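Histidine-rich glycoprotein (Oryctolagus cuniculus, PDB 4CCV) acts as a plasma adapter glycoprotein that binds heparin, heme, plasminogen and divalent metal ions and is implicated in regulating coagulation, fibrinolysis and angiogenesis. Local coordinates at residues 63-66 with 72-75; 103-106 with 110-113. All coordinates share one frame; numbering follows the deposited sequence.

In the fold
Both contacts lie toward one end of the second cystatin domain, where strands 73-84 and 95-104 run as antiparallel neighbours. Interaction 1 is partly buried. It sets the arm of R65 against the start of strand 73-84, with a sugar and a glutathione attached nearby. Interaction 2 is a surface contact farther out, where a turn near the C-terminal end of this fragment packs on the residues that follow strand 95-104. Its chemistry is apolar and water-mediated, whereas interaction 1 places a charged side chain among oxygens. The two meet directly. R65 NH2 forms a salt bridge with E106 OE2 at 2.8 Å, and F74 O lies 2.7 Å from F103 N in a probable hydrogen bond.

Interaction 1 (63-66 with 72-75); sequences CSRS and PAFG. With NAG (2-acetamido-2-deoxy-beta-D-glucopyranose), chain B; GSH (glutathione), chain C.
R65 and P72 bring their CA atoms to 5.9 Å where a short 3-10 turn, 63-66, passes the start of strand 73-84. This is the connection between strands 51-62 and 73-84 of the cystatin-fold sheet. No hydrogen bond joins the two segments; the contact is carried by the side chain of R65. With CG anti to the carbonyl carbon (chi1 -78°) and the chain extended from CG to NE, the arm runs past A73, and its CD lies 3.5 Å from A73 CB. The guanidinium then comes near the backbone just ahead of the strand, with NH1 3.5 Å from P72 O. Its stronger partners lie outside the segments: NH1 bonds to H71 O, and NH2 makes a salt bridge to E106.

The arm also meets a sugar of the glycan attached at N62. R65 NE gives weak hydrogen bonds to NAG O6 and O5, and O5 lies in the plane of the guanidinium at its edge. S64 OG is 3.0 Å from NAG O5 and is hydrogen-bonded to N62 OD1.

At the start of the turn, C63 carries glutathione as a mixed disulfide, seen in this crystal. R36 also hydrogen-bonds to the glutathione. Within the turn, C63 O accepts both S66 N and S66 OG; the hydroxyl comes in the carbonyl plane, on a lone pair, at 2.6 Å from OG to O.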
ATOM      1  N   CYS A  63      13.470  -4.417  -2.539  1.00 40.01           N
ATOM      2  CA  CYS A  63      14.187  -5.400  -3.367  1.00 41.27           C
ATOM      3  C   CYS A  63      15.695  -5.187  -3.406  1.00 41.56           C
ATOM      4  O   CYS A  63      16.437  -6.110  -3.803  1.00 43.47           O
ATOM      5  CB  CYS A  63      13.636  -5.479  -4.784  1.00 45.63           C
ATOM      6  SG  CYS A  63      11.882  -5.966  -4.741  1.00 50.02           S
ATOM      7  N   SER A  64      16.190  -4.015  -3.010  1.00 40.51           N
ATOM      8  CA  SER A  64      17.644  -3.880  -2.993  1.00 43.42           C
ATOM      9  C   SER A  64      18.237  -4.784  -1.875  1.00 41.92           C
ATOM     10  O   SER A  64      19.399  -5.263  -1.978  1.00 42.08           O
ATOM     11  CB  SER A  64      18.093  -2.439  -2.884  1.00 45.97           C
ATOM     12  OG  SER A  64      18.004  -1.978  -1.575  1.00 50.19           O
ATOM     13  N   ARG A  65      17.430  -5.043  -0.845  1.00 39.50           N
ATOM     14  CA  ARG A  65      17.825  -6.006   0.190  1.00 39.94           C
ATOM     15  C   ARG A  65      17.723  -7.480  -0.223  1.00 41.41           C
ATOM     16  O   ARG A  65      18.087  -8.325   0.550  1.00 40.58           O
ATOM     17  CB  ARG A  65      17.107  -5.747   1.490  1.00 39.69           C
ATOM     18  CG  ARG A  65      17.744  -4.567   2.208  1.00 42.97           C
ATOM     19  CD  ARG A  65      16.786  -3.973   3.168  1.00 43.08           C
ATOM     20  NE  ARG A  65      17.369  -2.911   3.980  1.00 43.71           N
ATOM     21  CZ  ARG A  65      17.644  -3.010   5.276  1.00 43.94           C
ATOM     22  NH1 ARG A  65      17.472  -4.154   5.924  1.00 44.14           N
ATOM     23  NH2 ARG A  65      18.112  -1.952   5.922  1.00 44.49           N
ATOM     24  N   SER A  66      17.283  -7.790  -1.448  1.00 42.91           N
ATOM     25  CA  SER A  66      17.404  -9.155  -1.940  1.00 43.99           C
ATOM     26  C   SER A  66      18.780  -9.422  -2.494  1.00 45.82           C
ATOM     27  O   SER A  66      19.087 -10.567  -2.836  1.00 46.86           O
ATOM     28  CB  SER A  66      16.364  -9.487  -3.012  1.00 47.46           C
ATOM     29  OG  SER A  66      16.503  -8.677  -4.179  1.00 50.98           O
ATOM     30  N   PRO A  72      16.958  -8.562   5.625  1.00 33.12           N
ATOM     31  CA  PRO A  72      15.606  -8.482   5.074  1.00 33.10           C
ATOM     32  C   PRO A  72      14.837  -7.224   5.531  1.00 32.17           C
ATOM     33  O   PRO A  72      15.119  -6.663   6.612  1.00 30.41           O
ATOM     34  CB  PRO A  72      14.942  -9.786   5.587  1.00 33.85           C
ATOM     35  CG  PRO A  72      16.028 -10.697   5.937  1.00 35.53           C
ATOM     36  CD  PRO A  72      17.217  -9.853   6.295  1.00 34.90           C
ATOM     37  N   ALA A  73      13.880  -6.785   4.703  1.00 31.79           N
ATOM     38  CA  ALA A  73      13.008  -5.669   5.072  1.00 33.78           C
ATOM     39  C   ALA A  73      11.608  -5.908   4.533  1.00 36.10           C
ATOM     40  O   ALA A  73      11.382  -6.842   3.706  1.00 44.18           O
ATOM     41  CB  ALA A  73      13.603  -4.314   4.695  1.00 34.43           C
ATOM     42  N   PHE A  74      10.648  -5.282   5.190  1.00 33.87           N
ATOM     43  CA  PHE A  74       9.227  -5.443   4.831  1.00 34.57           C
ATOM     44  C   PHE A  74       8.614  -4.090   5.124  1.00 32.52           C
ATOM     45  O   PHE A  74       9.163  -3.317   5.909  1.00 32.92           O
ATOM     46  CB  PHE A  74       8.645  -6.603   5.661  1.00 40.68           C
ATOM     47  CG  PHE A  74       7.159  -6.738   5.610  1.00 47.46           C
ATOM     48  CD1 PHE A  74       6.319  -5.953   6.460  1.00 49.52           C
ATOM     49  CD2 PHE A  74       6.561  -7.668   4.743  1.00 50.74           C
ATOM     50  CE1 PHE A  74       4.935  -6.089   6.406  1.00 44.14           C
ATOM     51  CE2 PHE A  74       5.177  -7.814   4.711  1.00 51.89           C
ATOM     52  CZ  PHE A  74       4.374  -7.029   5.549  1.00 46.70           C
ATOM     53  N   GLY A  75       7.526  -3.748   4.449  1.00 31.01           N
ATOM     54  CA  GLY A  75       6.793  -2.540   4.803  1.00 29.31           C
ATOM     55  C   GLY A  75       5.311  -2.733   4.685  1.00 28.90           C
ATOM     56  O   GLY A  75       4.849  -3.646   4.015  1.00 27.82           O
TER
HETATM   57  C1  NAG B   1      16.082  -0.378   1.203  1.00 34.57           C
HETATM   58  C2  NAG B   1      16.023   0.851   2.073  1.00 39.00           C
HETATM   59  C3  NAG B   1      17.206   1.714   1.677  1.00 41.75           C
HETATM   60  C4  NAG B   1      18.534   1.006   1.724  1.00 44.73           C
HETATM   61  C5  NAG B   1      18.522  -0.297   0.941  1.00 41.42           C
HETATM   62  C6  NAG B   1      19.775  -1.165   1.249  1.00 41.89           C
HETATM   63  C7  NAG B   1      13.976   2.056   2.807  1.00 37.18           C
HETATM   64  C8  NAG B   1      12.805   2.969   2.449  1.00 38.24           C
HETATM   65  N2  NAG B   1      14.842   1.688   1.867  1.00 37.68           N
HETATM   66  O3  NAG B   1      17.228   2.802   2.533  1.00 40.59           O
HETATM   67  O4  NAG B   1      19.422   1.851   1.048  1.00 48.92           O
HETATM   68  O5  NAG B   1      17.345  -1.040   1.250  1.00 37.32           O
HETATM   69  O6  NAG B   1      19.819  -1.310   2.675  1.00 46.54           O
HETATM   70  O7  NAG B   1      14.027   1.646   3.950  1.00 39.41           O
HETATM   71  N1  GSH C1238       8.482 -11.347  -2.297  1.00 76.22           N
HETATM   72  CA1 GSH C1238       7.805 -11.443  -3.570  1.00 58.93           C
HETATM   73  C1  GSH C1238       8.438 -12.596  -4.341  1.00 61.46           C
HETATM   74  O11 GSH C1238       8.447 -13.730  -3.781  1.00 71.43           O
HETATM   75  O12 GSH C1238       8.952 -12.469  -5.465  1.00 53.43           O
HETATM   76  CB1 GSH C1238       7.824 -10.009  -4.081  1.00 55.05           C
HETATM   77  CG1 GSH C1238       8.001  -9.906  -5.586  1.00 48.05           C
HETATM   78  CD1 GSH C1238       9.430  -9.665  -6.019  1.00 49.68           C
HETATM   79  OE1 GSH C1238       9.539  -9.274  -7.141  1.00 45.60           O
HETATM   80  N2  GSH C1238      10.552  -9.817  -5.264  1.00 43.40           N
HETATM   81  CA2 GSH C1238      11.850  -9.474  -5.864  1.00 51.42           C
HETATM   82  C2  GSH C1238      12.415 -10.474  -6.860  1.00 62.37           C
HETATM   83  O2  GSH C1238      13.305 -10.073  -7.606  1.00 65.72           O
HETATM   84  CB2 GSH C1238      12.854  -9.207  -4.758  1.00 54.44           C
HETATM   85  SG2 GSH C1238      12.096  -7.990  -3.631  1.00 57.26           S
HETATM   86  N3  GSH C1238      11.961 -11.747  -6.837  1.00 68.49           N
HETATM   87  CA3 GSH C1238      12.550 -12.883  -7.570  1.00 76.98           C
HETATM   88  C3  GSH C1238      12.832 -12.603  -9.032  1.00 88.15           C
HETATM   89  O31 GSH C1238      11.873 -12.262  -9.765  1.00 91.89           O
HETATM   90  O32 GSH C1238      14.013 -12.715  -9.451  1.00 93.38           O

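Interaction 2 (103-106 with 110-113); sequences FNFE and NISG
F105 and I111 form a small apolar surface contact, with a bridging water beside it, just beyond strand 95-104 of the cystatin domain. The chain leaves the strand and folds back, so that a type I beta turn from N110 to G113 comes to rest beside F105 and E106. G113 N bonds to N110 O and closes this turn. The nearest backbones are those of E106 and S112, with CA atoms 5.2 Å apart. No direct hydrogen bond crosses between the segments.

The main side-chain contact is a CH-pi interaction. I111 CD1 lies over one face of the F105 ring, 3.9 Å from its centroid and 22° off the normal. It is displaced toward the rim, nearest CD1 and CE1. I111 CG1 sits between the backbone N and the carbonyl carbon (chi1 60°), and the extended chi2 carries CD1 on to the ring. The same branch passes the F105 backbone, with CG1 3.4 Å from F105 O. The far side of the ring's rim meets the turn backbone: F105 CE2 is 3.9 Å from S112 CA.

One water supplies the polar link. It donates to F105 O at 2.8 Å and is hydrogen-bonded to S112 OG at 3.0 Å. S112 OG also packs near E106 CA. The E106 carboxylate leads away from the turn to its salt bridge with R65.

F105 also pairs through its backbone with P72, just ahead of strand 73-84. The turn thus packs on the residues just past strand 95-104, an outermost strand of the sheet, and does not touch the strand residues F103 and N104.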
ATOM      1  N   PHE A 103       9.951  -1.985   8.076  1.00 33.06           N
ATOM      2  CA  PHE A 103      10.315  -2.817   9.216  1.00 32.43           C
ATOM      3  C   PHE A 103      11.606  -3.519   8.763  1.00 32.14           C
ATOM      4  O   PHE A 103      11.546  -4.424   7.918  1.00 28.51           O
ATOM      5  CB  PHE A 103       9.219  -3.860   9.495  1.00 32.76           C
ATOM      6  CG  PHE A 103       9.451  -4.699  10.749  1.00 36.47           C
ATOM      7  CD1 PHE A 103       9.590  -4.093  12.017  1.00 38.72           C
ATOM      8  CD2 PHE A 103       9.452  -6.073  10.690  1.00 40.05           C
ATOM      9  CE1 PHE A 103       9.759  -4.863  13.165  1.00 40.42           C
ATOM     10  CE2 PHE A 103       9.651  -6.838  11.843  1.00 39.80           C
ATOM     11  CZ  PHE A 103       9.802  -6.231  13.065  1.00 41.54           C
ATOM     12  N   ASN A 104      12.752  -3.084   9.285  1.00 29.70           N
ATOM     13  CA  ASN A 104      14.081  -3.635   8.923  1.00 32.69           C
ATOM     14  C   ASN A 104      14.551  -4.671   9.979  1.00 32.69           C
ATOM     15  O   ASN A 104      14.510  -4.436  11.180  1.00 35.82           O
ATOM     16  CB  ASN A 104      15.155  -2.539   8.779  1.00 35.07           C
ATOM     17  CG  ASN A 104      14.885  -1.607   7.622  1.00 37.98           C
ATOM     18  OD1 ASN A 104      14.620  -2.024   6.502  1.00 35.68           O
ATOM     19  ND2 ASN A 104      14.944  -0.305   7.905  1.00 41.28           N
ATOM     20  N   PHE A 105      14.909  -5.841   9.497  1.00 31.99           N
ATOM     21  CA  PHE A 105      15.355  -6.950  10.317  1.00 32.48           C
ATOM     22  C   PHE A 105      16.373  -6.543  11.395  1.00 32.84           C
ATOM     23  O   PHE A 105      16.261  -6.955  12.534  1.00 33.38           O
ATOM     24  CB  PHE A 105      15.961  -8.006   9.376  1.00 32.97           C
ATOM     25  CG  PHE A 105      16.312  -9.289  10.051  1.00 34.86           C
ATOM     26  CD1 PHE A 105      15.379 -10.286  10.176  1.00 36.94           C
ATOM     27  CD2 PHE A 105      17.601  -9.505  10.519  1.00 37.97           C
ATOM     28  CE1 PHE A 105      15.705 -11.474  10.798  1.00 37.98           C
ATOM     29  CE2 PHE A 105      17.943 -10.728  11.128  1.00 39.00           C
ATOM     30  CZ  PHE A 105      16.969 -11.677  11.287  1.00 38.17           C
ATOM     31  N   GLU A 106      17.336  -5.722  11.007  1.00 35.36           N
ATOM     32  CA  GLU A 106      18.453  -5.336  11.881  1.00 40.39           C
ATOM     33  C   GLU A 106      18.151  -4.196  12.890  1.00 42.79           C
ATOM     34  O   GLU A 106      18.988  -3.907  13.695  1.00 42.87           O
ATOM     35  CB  GLU A 106      19.699  -4.981  11.033  1.00 43.48           C
ATOM     36  CG  GLU A 106      19.770  -3.594  10.360  1.00 44.89           C
ATOM     37  CD  GLU A 106      18.889  -3.372   9.112  1.00 44.74           C
ATOM     38  OE1 GLU A 106      17.991  -4.190   8.725  1.00 42.09           O
ATOM     39  OE2 GLU A 106      19.091  -2.313   8.481  1.00 45.50           O
ATOM     40  N   ASN A 110      16.986  -8.369  19.191  1.00 59.83           N
ATOM     41  CA  ASN A 110      18.249  -9.042  19.162  1.00 57.20           C
ATOM     42  C   ASN A 110      18.304 -10.026  17.996  1.00 55.14           C
ATOM     43  O   ASN A 110      19.208 -10.907  17.954  1.00 51.77           O
ATOM     44  CB  ASN A 110      18.448  -9.823  20.491  1.00 65.87           C
ATOM     45  CG  ASN A 110      18.122  -8.994  21.751  1.00 72.08           C
ATOM     46  OD1 ASN A 110      18.390  -7.782  21.819  1.00 75.83           O
ATOM     47  ND2 ASN A 110      17.550  -9.661  22.762  1.00 75.73           N
ATOM     48  N   ILE A 111      17.361  -9.897  17.051  1.00 47.28           N
ATOM     49  CA  ILE A 111      17.224 -10.917  16.005  1.00 45.18           C
ATOM     50  C   ILE A 111      18.395 -10.846  15.023  1.00 42.91           C
ATOM     51  O   ILE A 111      18.632 -11.838  14.342  1.00 41.23           O
ATOM     52  CB  ILE A 111      15.838 -10.913  15.251  1.00 42.99           C
ATOM     53  CG1 ILE A 111      15.565  -9.574  14.547  1.00 42.93           C
ATOM     54  CG2 ILE A 111      14.726 -11.255  16.225  1.00 45.26           C
ATOM     55  CD1 ILE A 111      14.315  -9.524  13.647  1.00 42.17           C
ATOM     56  N   SER A 112      19.103  -9.709  14.923  1.00 40.09           N
ATOM     57  CA  SER A 112      20.298  -9.656  14.076  1.00 41.77           C
ATOM     58  C   SER A 112      21.642 -10.050  14.803  1.00 42.71           C
ATOM     59  O   SER A 112      22.727  -9.959  14.198  1.00 44.61           O
ATOM     60  CB  SER A 112      20.413  -8.310  13.380  1.00 43.45           C
ATOM     61  OG  SER A 112      20.530  -7.296  14.338  1.00 46.77           O
ATOM     62  N   GLY A 113      21.551 -10.504  16.059  1.00 41.47           N
ATOM     63  CA  GLY A 113      22.688 -11.120  16.777  1.00 41.12           C
ATOM     64  C   GLY A 113      22.980 -12.600  16.499  1.00 40.21           C
ATOM     65  O   GLY A 113      22.203 -13.328  15.819  1.00 35.88           O
TER
HETATM   66  O   HOH W   1      17.621  -6.810  14.966  1.00 53.58           O